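PDB 6LRF: Alr4995 protein from Nostoc sp., which is a bifunctional enzyme with arginine dihydrolase and ornithine cyclodeaminase activities, the first probably carried by its guanidine-modifying (GME) family domain. Local coordinates for residues I206-A217 with M229-L240. Sequence-based numbering, arbitrary orientation.
Sequences IAIAEADAVNFA and MNKASDALKQSL
The N-cap of helix 234-242, Ser233, is held by Asp212 of the short helix 210-213, within the guanidine-modifying (GME) family domain. The contact joins that short helix to the loop 230-233 between strand 226-229 and helix 234-242. The carboxylate of Asp212 binds Ser233 twice. OD1 takes the backbone N of Ser233 at 2.9 Å, and OD2 takes the hydroxyl OG, also at 2.9 Å. Each oxygen uses its syn lone pair. With both oxygens engaged, the carboxylate is held against rotation. With Ser233 OG between the backbone N and the carbonyl carbon (chi1 75°), it also accepts from Leu236 N, the capping bond at the helix start. An alanine in place of Asp212 would probably leave the N and OG of Ser233 without these acceptors and untie the start of the helix from helix 210-213.

Apolar groups pack beside this polar grip. Leu236 reaches Ala217 CB with CD2 at 3.6 Å and Ile208 CG2 with CD1 at 3.7 Å. Farther along the helix, Leu240 CD2 meets Ile206 CD1, the two side chains crossing at about a right angle. Leu182 of strand 181-183 touches Ile206, Ile208 and Leu236. A Schellman motif with Phe216 at C-prime ends helix 210-213, and Ala217 then meets the methyl CE of selenomethionine Met229. Asn230 OD1 accepts from Leu252 N. The ND2 of the same amide donates to Asn215 O at 3.2 Å, nearly straight at 171°, with that oxygen in the plane of the Asn230 amide.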
# COMPACT_ATOMS: atom_id res chain seq x y z
N ILE B 206 0.06 11.19 -42.65
CA ILE B 206 -0.52 12.30 -41.92
C ILE B 206 -1.29 11.76 -40.72
O ILE B 206 -2.50 11.55 -40.79
CB ILE B 206 -1.47 13.13 -42.81
CG1 ILE B 206 -0.79 13.46 -44.14
CG2 ILE B 206 -1.94 14.39 -42.06
CD1 ILE B 206 -1.70 14.13 -45.16
N ALA B 207 -0.56 11.50 -39.63
CA ALA B 207 -1.19 11.01 -38.41
C ALA B 207 -1.90 12.16 -37.71
O ALA B 207 -1.34 13.24 -37.56
CB ALA B 207 -0.16 10.37 -37.50
N ILE B 208 -3.14 11.93 -37.29
CA ILE B 208 -3.94 13.02 -36.73
C ILE B 208 -4.20 12.88 -35.24
O ILE B 208 -4.16 11.78 -34.70
CB ILE B 208 -5.31 13.14 -37.44
CG1 ILE B 208 -6.16 11.89 -37.17
CG2 ILE B 208 -5.11 13.36 -38.93
CD1 ILE B 208 -7.62 12.07 -37.50
N ALA B 209 -4.47 14.02 -34.61
CA ALA B 209 -4.79 14.11 -33.19
C ALA B 209 -6.15 13.50 -32.90
O ALA B 209 -7.00 13.43 -33.79
CB ALA B 209 -4.76 15.56 -32.74
N GLU B 210 -6.36 13.07 -31.66
CA GLU B 210 -7.63 12.49 -31.24
C GLU B 210 -8.77 13.51 -31.37
O GLU B 210 -9.92 13.14 -31.59
CB GLU B 210 -7.55 11.97 -29.81
CG GLU B 210 -8.76 11.12 -29.39
CD GLU B 210 -8.61 10.49 -28.01
OE1 GLU B 210 -7.98 11.12 -27.12
OE2 GLU B 210 -9.12 9.35 -27.80
N ALA B 211 -8.44 14.79 -31.23
CA ALA B 211 -9.44 15.84 -31.36
C ALA B 211 -10.07 15.82 -32.75
O ALA B 211 -11.29 15.85 -32.88
CB ALA B 211 -8.82 17.20 -31.08
N ASP B 212 -9.23 15.76 -33.78
CA ASP B 212 -9.71 15.67 -35.16
C ASP B 212 -10.38 14.33 -35.44
O ASP B 212 -11.37 14.26 -36.17
CB ASP B 212 -8.55 15.88 -36.15
CG ASP B 212 -8.15 17.35 -36.29
OD1 ASP B 212 -8.89 18.11 -36.96
OD2 ASP B 212 -7.09 17.74 -35.74
N ALA B 213 -9.83 13.27 -34.85
CA ALA B 213 -10.36 11.92 -35.02
C ALA B 213 -11.82 11.77 -34.56
O ALA B 213 -12.64 11.19 -35.27
CB ALA B 213 -9.48 10.92 -34.30
N VAL B 214 -12.16 12.31 -33.39
CA VAL B 214 -13.52 12.18 -32.86
C VAL B 214 -14.50 13.11 -33.60
O VAL B 214 -15.71 13.04 -33.41
CB VAL B 214 -13.57 12.45 -31.35
CG1 VAL B 214 -12.64 11.51 -30.62
CG2 VAL B 214 -13.17 13.90 -31.06
N ASN B 215 -13.95 13.99 -34.43
CA ASN B 215 -14.76 14.78 -35.34
C ASN B 215 -14.88 14.13 -36.73
O ASN B 215 -15.39 14.76 -37.67
CB ASN B 215 -14.19 16.19 -35.48
CG ASN B 215 -14.67 17.11 -34.39
OD1 ASN B 215 -15.70 17.78 -34.54
ND2 ASN B 215 -13.95 17.14 -33.28
N PHE B 216 -14.41 12.89 -36.83
CA PHE B 216 -14.44 12.10 -38.07
C PHE B 216 -13.62 12.73 -39.19
O PHE B 216 -14.05 12.73 -40.35
CB PHE B 216 -15.87 11.91 -38.56
CG PHE B 216 -16.65 10.90 -37.77
CD1 PHE B 216 -16.96 9.67 -38.32
CD2 PHE B 216 -17.12 11.21 -36.49
CE1 PHE B 216 -17.71 8.73 -37.61
CE2 PHE B 216 -17.86 10.28 -35.78
CZ PHE B 216 -18.16 9.04 -36.33
N ALA B 217 -12.46 13.28 -38.85
CA ALA B 217 -11.56 13.83 -39.84
C ALA B 217 -11.13 12.79 -40.89
O ALA B 217 -10.94 13.12 -42.06
CB ALA B 217 -10.31 14.43 -39.16
N MSE B 229 -14.98 17.04 -45.84
CA MSE B 229 -15.13 16.45 -44.52
C MSE B 229 -15.98 17.29 -43.60
O MSE B 229 -16.40 18.39 -43.96
CB MSE B 229 -13.76 16.23 -43.89
CG MSE B 229 -12.81 17.39 -44.14
SE MSE B 229 -11.23 17.17 -43.04
CE MSE B 229 -12.14 16.95 -41.34
N ASN B 230 -16.21 16.77 -42.40
CA ASN B 230 -17.03 17.44 -41.41
C ASN B 230 -16.39 18.73 -40.88
O ASN B 230 -16.87 19.83 -41.16
CB ASN B 230 -17.34 16.50 -40.25
CG ASN B 230 -18.14 17.17 -39.15
OD1 ASN B 230 -19.06 17.95 -39.43
ND2 ASN B 230 -17.78 16.90 -37.91
N LYS B 231 -15.30 18.58 -40.12
CA LYS B 231 -14.66 19.70 -39.44
C LYS B 231 -13.19 19.42 -39.20
O LYS B 231 -12.85 18.39 -38.62
CB LYS B 231 -15.36 20.00 -38.10
CG LYS B 231 -15.87 21.43 -37.94
CD LYS B 231 -17.13 21.48 -37.07
CE LYS B 231 -18.39 21.17 -37.90
NZ LYS B 231 -19.68 21.26 -37.16
N ALA B 232 -12.32 20.32 -39.66
CA ALA B 232 -10.87 20.15 -39.51
C ALA B 232 -10.25 21.21 -38.61
O ALA B 232 -10.67 22.37 -38.61
CB ALA B 232 -10.19 20.16 -40.88
N SER B 233 -9.24 20.82 -37.84
CA SER B 233 -8.46 21.76 -37.03
C SER B 233 -7.57 22.64 -37.92
O SER B 233 -7.32 22.32 -39.08
CB SER B 233 -7.58 21.01 -36.03
OG SER B 233 -6.48 20.41 -36.70
N ASP B 234 -7.07 23.75 -37.35
CA ASP B 234 -6.13 24.62 -38.06
C ASP B 234 -4.85 23.88 -38.42
O ASP B 234 -4.34 24.00 -39.54
CB ASP B 234 -5.79 25.86 -37.23
CG ASP B 234 -6.91 26.87 -37.20
OD1 ASP B 234 -7.78 26.82 -38.10
OD2 ASP B 234 -6.93 27.72 -36.28
N ALA B 235 -4.33 23.12 -37.46
CA ALA B 235 -3.18 22.26 -37.68
C ALA B 235 -3.42 21.32 -38.85
O ALA B 235 -2.63 21.27 -39.80
CB ALA B 235 -2.86 21.47 -36.43
N LEU B 236 -4.54 20.60 -38.79
CA LEU B 236 -4.89 19.63 -39.82
C LEU B 236 -4.99 20.30 -41.20
O LEU B 236 -4.36 19.86 -42.16
CB LEU B 236 -6.21 18.92 -39.48
CG LEU B 236 -6.61 17.72 -40.33
CD1 LEU B 236 -5.46 16.73 -40.44
CD2 LEU B 236 -7.84 17.03 -39.76
N LYS B 237 -5.77 21.38 -41.27
CA LYS B 237 -5.95 22.14 -42.50
C LYS B 237 -4.60 22.53 -43.09
O LYS B 237 -4.41 22.52 -44.31
CB LYS B 237 -6.79 23.39 -42.26
CG LYS B 237 -8.21 23.31 -42.80
CD LYS B 237 -9.10 24.41 -42.24
CE LYS B 237 -9.29 24.23 -40.74
NZ LYS B 237 -10.13 25.28 -40.09
N GLN B 238 -3.66 22.83 -42.20
CA GLN B 238 -2.31 23.25 -42.59
C GLN B 238 -1.48 22.10 -43.16
O GLN B 238 -0.77 22.28 -44.15
CB GLN B 238 -1.58 23.87 -41.41
CG GLN B 238 -1.18 25.31 -41.64
CD GLN B 238 -0.07 25.75 -40.71
OE1 GLN B 238 -0.28 25.92 -39.51
NE2 GLN B 238 1.13 25.95 -41.26
N SER B 239 -1.57 20.93 -42.53
CA SER B 239 -0.87 19.74 -43.01
C SER B 239 -1.33 19.38 -44.42
O SER B 239 -0.52 19.17 -45.32
CB SER B 239 -1.07 18.55 -42.07
OG SER B 239 -0.30 18.67 -40.89
N LEU B 240 -2.65 19.34 -44.62
CA LEU B 240 -3.24 18.92 -45.89
C LEU B 240 -2.98 19.94 -47.00
O LEU B 240 -2.60 19.57 -48.12
CB LEU B 240 -4.74 18.69 -45.71
CG LEU B 240 -5.14 17.54 -44.77
CD1 LEU B 240 -6.62 17.60 -44.40
CD2 LEU B 240 -4.80 16.20 -45.41